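Local coordinates for chitin oligosaccahride binding protein NagB1 (Paenibacillus sp. FPU-7, PDB 7EHP) that binds chitin oligosaccharides such as N,N'-diacetylchitobiose, probably delivering them to a membrane transporter as an extracellular solute-binding protein, at residues M171-T174 against L175-R178; M367-Q370 against E371-G374. One frame throughout, in Å; residues are numbered along the deposited sequence.

Interaction 1: M171-T174 against L175-R178; sequences MLNT and LWVR
The carbonyl oxygen of Thr174 takes the backbone N-H of Arg178, N to O 2.8 Å, with the donor tilted 32° out of the carbonyl plane. CB and CG of Arg178 lie against the same oxygen, CG at 3.1 Å from Thr174 O, and from there the chain bends at chi2 and runs beside the threonine, whose methyl CG2 sits over one face of the guanidinium. That group spends its own N-H donors on the chain beyond the helix: NH2 on the carbonyls of Phe267 and Met277, NE on that of Pro268. Three further i to i+4 bonds, from Leu175, Trp176 and Val177 to Met171, Leu172 and Asn173, continue the ladder of helix 165-180, which is buried along these eight residues and belongs to a periplasmic-binding-protein fold. Trp176 is the large side chain of this turn. With CG held between its own backbone N and carbonyl carbon (chi1 80°), the indole folds back over the backbone of Asn173. Asn173 CA lies 3.9 Å from the centroid of the six-membered ring of Trp176, a CH-pi contact over the face, while Asn173 OD1 comes to 3.4 Å from Trp176 CH2, its amide plane turned 65° from the ring. Leu172 meets the indole differently, bringing CG to the ring edge, in plane, 3.6 Å from Trp176 CE3. Trp195 and Phe353 add edge-to-face contacts to the same indole. Away from the tryptophan, Met171 and Leu175 run side by side, SD of the methionine 4.1 Å from CD1 of the leucine, and Tyr207 of helix 198-213 packs on Leu175.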
ATOM      1  N   MET A 171       7.375   2.639  -6.511  1.00 18.41           N
ATOM      2  CA  MET A 171       7.602   3.472  -7.693  1.00 18.03           C
ATOM      3  C   MET A 171       7.748   2.633  -8.953  1.00 17.23           C
ATOM      4  O   MET A 171       7.353   3.071 -10.043  1.00 15.19           O
ATOM      5  CB  MET A 171       8.829   4.364  -7.499  1.00 16.42           C
ATOM      6  CG  MET A 171       8.962   5.365  -8.637  1.00 21.22           C
ATOM      7  SD  MET A 171      10.559   6.158  -8.796  1.00 22.16           S
ATOM      8  CE  MET A 171      10.596   7.207  -7.350  1.00 17.89           C
ATOM      9  N   LEU A 172       8.286   1.423  -8.825  1.00 13.61           N
ATOM     10  CA  LEU A 172       8.421   0.555  -9.982  1.00 16.31           C
ATOM     11  C   LEU A 172       7.064   0.240 -10.573  1.00 17.21           C
ATOM     12  O   LEU A 172       6.915   0.171 -11.799  1.00 17.01           O
ATOM     13  CB  LEU A 172       9.181  -0.720  -9.600  1.00 12.41           C
ATOM     14  CG  LEU A 172       9.452  -1.814 -10.636  1.00 11.43           C
ATOM     15  CD1 LEU A 172      10.454  -1.326 -11.726  1.00 16.62           C
ATOM     16  CD2 LEU A 172       9.960  -3.076  -9.962  1.00 14.27           C
ATOM     17  N   ASN A 173       6.056   0.069  -9.724  1.00 15.15           N
ATOM     18  CA  ASN A 173       4.759  -0.441 -10.134  1.00 19.06           C
ATOM     19  C   ASN A 173       4.308   0.497 -11.215  1.00 16.81           C
ATOM     20  O   ASN A 173       3.877   0.148 -12.307  1.00 19.05           O
ATOM     21  CB  ASN A 173       3.544  -0.197  -9.167  1.00 22.57           C
ATOM     22  CG  ASN A 173       2.499  -1.240  -9.399  1.00 26.51           C
ATOM     23  OD1 ASN A 173       2.974  -2.336  -9.614  1.00 42.32           O
ATOM     24  ND2 ASN A 173       1.249  -0.819  -9.962  1.00 42.89           N
ATOM     25  N   THR A 174       4.329   1.743 -10.718  1.00 12.60           N
ATOM     26  CA  THR A 174       3.810   2.910 -11.463  1.00 16.08           C
ATOM     27  C   THR A 174       4.655   3.216 -12.683  1.00 17.80           C
ATOM     28  O   THR A 174       4.122   3.651 -13.712  1.00 15.35           O
ATOM     29  CB  THR A 174       3.786   4.157 -10.558  1.00 16.96           C
ATOM     30  OG1 THR A 174       2.788   4.076  -9.538  1.00 21.01           O
ATOM     31  CG2 THR A 174       3.593   5.458 -11.368  1.00 17.69           C
ATOM     32  N   LEU A 175       5.964   2.969 -12.605  1.00 13.98           N
ATOM     33  CA  LEU A 175       6.784   3.236 -13.778  1.00 16.29           C
ATOM     34  C   LEU A 175       6.455   2.277 -14.916  1.00 17.06           C
ATOM     35  O   LEU A 175       6.269   2.721 -16.049  1.00 21.67           O
ATOM     36  CB  LEU A 175       8.263   3.178 -13.408  1.00 15.68           C
ATOM     37  CG  LEU A 175       8.806   4.552 -12.995  1.00 20.77           C
ATOM     38  CD1 LEU A 175      10.254   4.436 -12.506  1.00 17.19           C
ATOM     39  CD2 LEU A 175       8.711   5.512 -14.175  1.00 21.80           C
ATOM     40  N   TRP A 176       6.358   0.959 -14.652  1.00 14.11           N
ATOM     41  CA  TRP A 176       6.093   0.099 -15.809  1.00 15.32           C
ATOM     42  C   TRP A 176       4.635   0.193 -16.243  1.00 21.83           C
ATOM     43  O   TRP A 176       4.327  -0.095 -17.401  1.00 22.63           O
ATOM     44  CB  TRP A 176       6.451  -1.400 -15.606  1.00 16.26           C
ATOM     45  CG  TRP A 176       5.442  -2.278 -14.827  1.00 16.30           C
ATOM     46  CD1 TRP A 176       4.284  -2.791 -15.329  1.00 17.01           C
ATOM     47  CD2 TRP A 176       5.618  -2.910 -13.538  1.00 13.15           C
ATOM     48  NE1 TRP A 176       3.656  -3.584 -14.400  1.00 16.70           N
ATOM     49  CE2 TRP A 176       4.453  -3.680 -13.292  1.00 19.52           C
ATOM     50  CE3 TRP A 176       6.609  -2.855 -12.543  1.00 16.46           C
ATOM     51  CZ2 TRP A 176       4.254  -4.390 -12.100  1.00 16.56           C
ATOM     52  CZ3 TRP A 176       6.408  -3.553 -11.363  1.00 14.28           C
ATOM     53  CH2 TRP A 176       5.238  -4.314 -11.151  1.00 17.55           C
ATOM     54  N   VAL A 177       3.724   0.579 -15.342  1.00 18.89           N
ATOM     55  CA  VAL A 177       2.346   0.829 -15.757  1.00 17.36           C
ATOM     56  C   VAL A 177       2.266   2.115 -16.577  1.00 17.61           C
ATOM     57  O   VAL A 177       1.500   2.202 -17.547  1.00 21.93           O
ATOM     58  CB  VAL A 177       1.386   0.871 -14.546  1.00 21.14           C
ATOM     59  CG1 VAL A 177       0.002   1.447 -14.954  1.00 16.75           C
ATOM     60  CG2 VAL A 177       1.231  -0.530 -13.915  1.00 18.49           C
ATOM     61  N   ARG A 178       3.049   3.129 -16.212  1.00 16.01           N
ATOM     62  CA  ARG A 178       3.159   4.314 -17.062  1.00 22.54           C
ATOM     63  C   ARG A 178       3.523   3.933 -18.495  1.00 21.77           C
ATOM     64  O   ARG A 178       2.929   4.434 -19.459  1.00 17.64           O
ATOM     65  CB  ARG A 178       4.209   5.282 -16.505  1.00 16.61           C
ATOM     66  CG  ARG A 178       3.692   6.231 -15.406  1.00 17.64           C
ATOM     67  CD  ARG A 178       3.063   7.506 -15.939  1.00 21.98           C
ATOM     68  NE  ARG A 178       2.550   8.336 -14.851  1.00 20.57           N
ATOM     69  CZ  ARG A 178       1.459   8.047 -14.137  1.00 22.65           C
ATOM     70  NH1 ARG A 178       0.762   6.961 -14.414  1.00 19.31           N
ATOM     71  NH2 ARG A 178       1.059   8.845 -13.148  1.00 20.85           N
TER

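Interaction 2: M367-Q370 against E371-G374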
ATOM      1  N   MET A 367      13.213  -9.643  -4.696  1.00 15.14           N
ATOM      2  CA  MET A 367      14.608 -10.060  -4.659  1.00 19.52           C
ATOM      3  C   MET A 367      15.365  -9.574  -5.887  1.00 17.47           C
ATOM      4  O   MET A 367      16.516  -9.149  -5.777  1.00 16.75           O
ATOM      5  CB  MET A 367      14.692 -11.576  -4.531  1.00 23.66           C
ATOM      6  CG  MET A 367      13.792 -12.142  -3.427  1.00 24.13           C
ATOM      7  SD  MET A 367      13.937 -13.932  -3.185  1.00 50.97           S
ATOM      8  CE  MET A 367      12.873 -14.580  -4.485  1.00 34.78           C
ATOM      9  N   CYS A 368      14.728  -9.622  -7.059  1.00 20.47           N
ATOM     10  CA  CYS A 368      15.367  -9.141  -8.281  1.00 16.70           C
ATOM     11  C   CYS A 368      15.670  -7.652  -8.207  1.00 20.34           C
ATOM     12  O   CYS A 368      16.732  -7.212  -8.652  1.00 16.87           O
ATOM     13  CB  CYS A 368      14.491  -9.442  -9.490  1.00 18.47           C
ATOM     14  SG  CYS A 368      14.644 -11.147 -10.027  1.00 20.62           S
ATOM     15  N   MET A 369      14.758  -6.855  -7.645  1.00 19.85           N
ATOM     16  CA  MET A 369      15.010  -5.417  -7.568  1.00 17.71           C
ATOM     17  C   MET A 369      16.112  -5.070  -6.582  1.00 17.73           C
ATOM     18  O   MET A 369      16.864  -4.114  -6.817  1.00 20.68           O
ATOM     19  CB  MET A 369      13.730  -4.668  -7.225  1.00 17.07           C
ATOM     20  CG  MET A 369      12.679  -4.730  -8.327  1.00 15.61           C
ATOM     21  SD  MET A 369      13.287  -4.220  -9.967  1.00 19.70           S
ATOM     22  CE  MET A 369      13.461  -2.456  -9.732  1.00 19.59           C
ATOM     23  N   GLN A 370      16.250  -5.824  -5.497  1.00 17.06           N
ATOM     24  CA  GLN A 370      17.382  -5.567  -4.610  1.00 18.38           C
ATOM     25  C   GLN A 370      18.704  -5.882  -5.298  1.00 20.03           C
ATOM     26  O   GLN A 370      19.694  -5.164  -5.109  1.00 18.93           O
ATOM     27  CB  GLN A 370      17.223  -6.354  -3.318  1.00 14.90           C
ATOM     28  CG  GLN A 370      16.172  -5.708  -2.433  1.00 21.35           C
ATOM     29  CD  GLN A 370      15.756  -6.597  -1.307  1.00 22.19           C
ATOM     30  OE1 GLN A 370      15.882  -7.811  -1.400  1.00 20.90           O
ATOM     31  NE2 GLN A 370      15.266  -6.006  -0.227  1.00 24.06           N
ATOM     32  N   GLU A 371      18.735  -6.938  -6.119  1.00 21.86           N
ATOM     33  CA  GLU A 371      19.919  -7.200  -6.936  1.00 21.94           C
ATOM     34  C   GLU A 371      20.156  -6.084  -7.944  1.00 20.11           C
ATOM     35  O   GLU A 371      21.302  -5.661  -8.157  1.00 20.39           O
ATOM     36  CB  GLU A 371      19.776  -8.543  -7.655  1.00 21.03           C
ATOM     37  CG  GLU A 371      19.712  -9.747  -6.708  1.00 22.08           C
ATOM     38  CD  GLU A 371      20.893  -9.807  -5.763  1.00 25.63           C
ATOM     39  OE1 GLU A 371      21.998 -10.152  -6.238  1.00 31.15           O
ATOM     40  OE2 GLU A 371      20.732  -9.495  -4.557  1.00 29.67           O
ATOM     41  N   LEU A 372      19.086  -5.578  -8.573  1.00 20.36           N
ATOM     42  CA  LEU A 372      19.267  -4.475  -9.517  1.00 18.89           C
ATOM     43  C   LEU A 372      19.765  -3.224  -8.807  1.00 19.33           C
ATOM     44  O   LEU A 372      20.651  -2.527  -9.307  1.00 16.66           O
ATOM     45  CB  LEU A 372      17.966  -4.167 -10.253  1.00 18.23           C
ATOM     46  CG  LEU A 372      18.051  -3.007 -11.262  1.00 19.95           C
ATOM     47  CD1 LEU A 372      18.821  -3.386 -12.516  1.00 16.96           C
ATOM     48  CD2 LEU A 372      16.650  -2.484 -11.625  1.00 21.35           C
ATOM     49  N   ILE A 373      19.206  -2.927  -7.635  1.00 13.73           N
ATOM     50  CA  ILE A 373      19.646  -1.765  -6.872  1.00 18.13           C
ATOM     51  C   ILE A 373      21.097  -1.938  -6.437  1.00 16.80           C
ATOM     52  O   ILE A 373      21.872  -0.977  -6.428  1.00 14.42           O
ATOM     53  CB  ILE A 373      18.708  -1.536  -5.671  1.00 17.22           C
ATOM     54  CG1 ILE A 373      17.317  -1.110  -6.151  1.00 16.90           C
ATOM     55  CG2 ILE A 373      19.305  -0.494  -4.726  1.00 17.32           C
ATOM     56  CD1 ILE A 373      16.195  -1.219  -5.065  1.00  9.15           C
ATOM     57  N   GLY A 374      21.492  -3.168  -6.082  1.00 12.87           N
ATOM     58  CA  GLY A 374      22.868  -3.462  -5.739  1.00 17.44           C
ATOM     59  C   GLY A 374      23.801  -3.640  -6.924  1.00 18.48           C
ATOM     60  O   GLY A 374      24.942  -4.065  -6.746  1.00 22.61           O
TER
HETATM   61  O   HOH W   1      17.854 -10.252  -3.875  1.00 29.58           O
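Met367 O receives two donors: an ordered water at 2.6 Å from that oxygen, and the backbone N-H of Glu371, with N 3.2 Å from Met367 O. The water gives its other hydrogen to the carboxylate, 3.1 Å from Glu371 OE2, and so closes a small bridge between a main-chain carbonyl and the acid one turn later. A bend at chi2 (-55°) curls the glutamate chain back along the helix to reach this water, and its CG rests against Met367 O on the way. The other carboxylate oxygen, OE1, makes a salt bridge with Arg376 NE, a pairing that would be expected to stabilise the negative charge. These residues belong to the C-terminal two turns of helix 359-373, where three more i to i+4 bonds follow; the final one runs from Gly374 N to Gln370 O (2.9 Å), and Gly374 is the first residue to leave helical geometry. Gln370 extends beyond CG and gives its NE2 to the carbonyl of Ser162. On the buried side, Met369 bends at both chi2 and chi3 and lies alongside Leu372, its methyl CE 3.7 Å from Leu372 CD2. The CG1 branch of Ile373, beside its own backbone N, rests on Met369 O at 3.1 Å, an oxygen that also accepts the Ile373 N-H. Beyond the helix itself, Phe204 and Tyr207 of helix 198-213 pack on Met369, and Val379 of helix 379-396 touches Leu372.

Interactions 1 and 2 are successive turns of two separate helices, each held by i to i+4 backbone bonds, and the helices pack on each other. Interaction 1 and interaction 2 have centres 16 Å apart, yet they touch where Leu172 CD2 meets Met369 SD at 3.5 Å. Leu172 thus serves both the tryptophan of its own helix and the methionine of the other, while Phe204 and Tyr207 of helix 198-213 contact both residues. Their relation to the bound sugar differs: the side chain of Asn173 is about 7 Å from an N-acetylglucosamine unit, against about 12 Å for Gln370, so interaction 1 comes closer to the glycan than interaction 2, at least by these side chains.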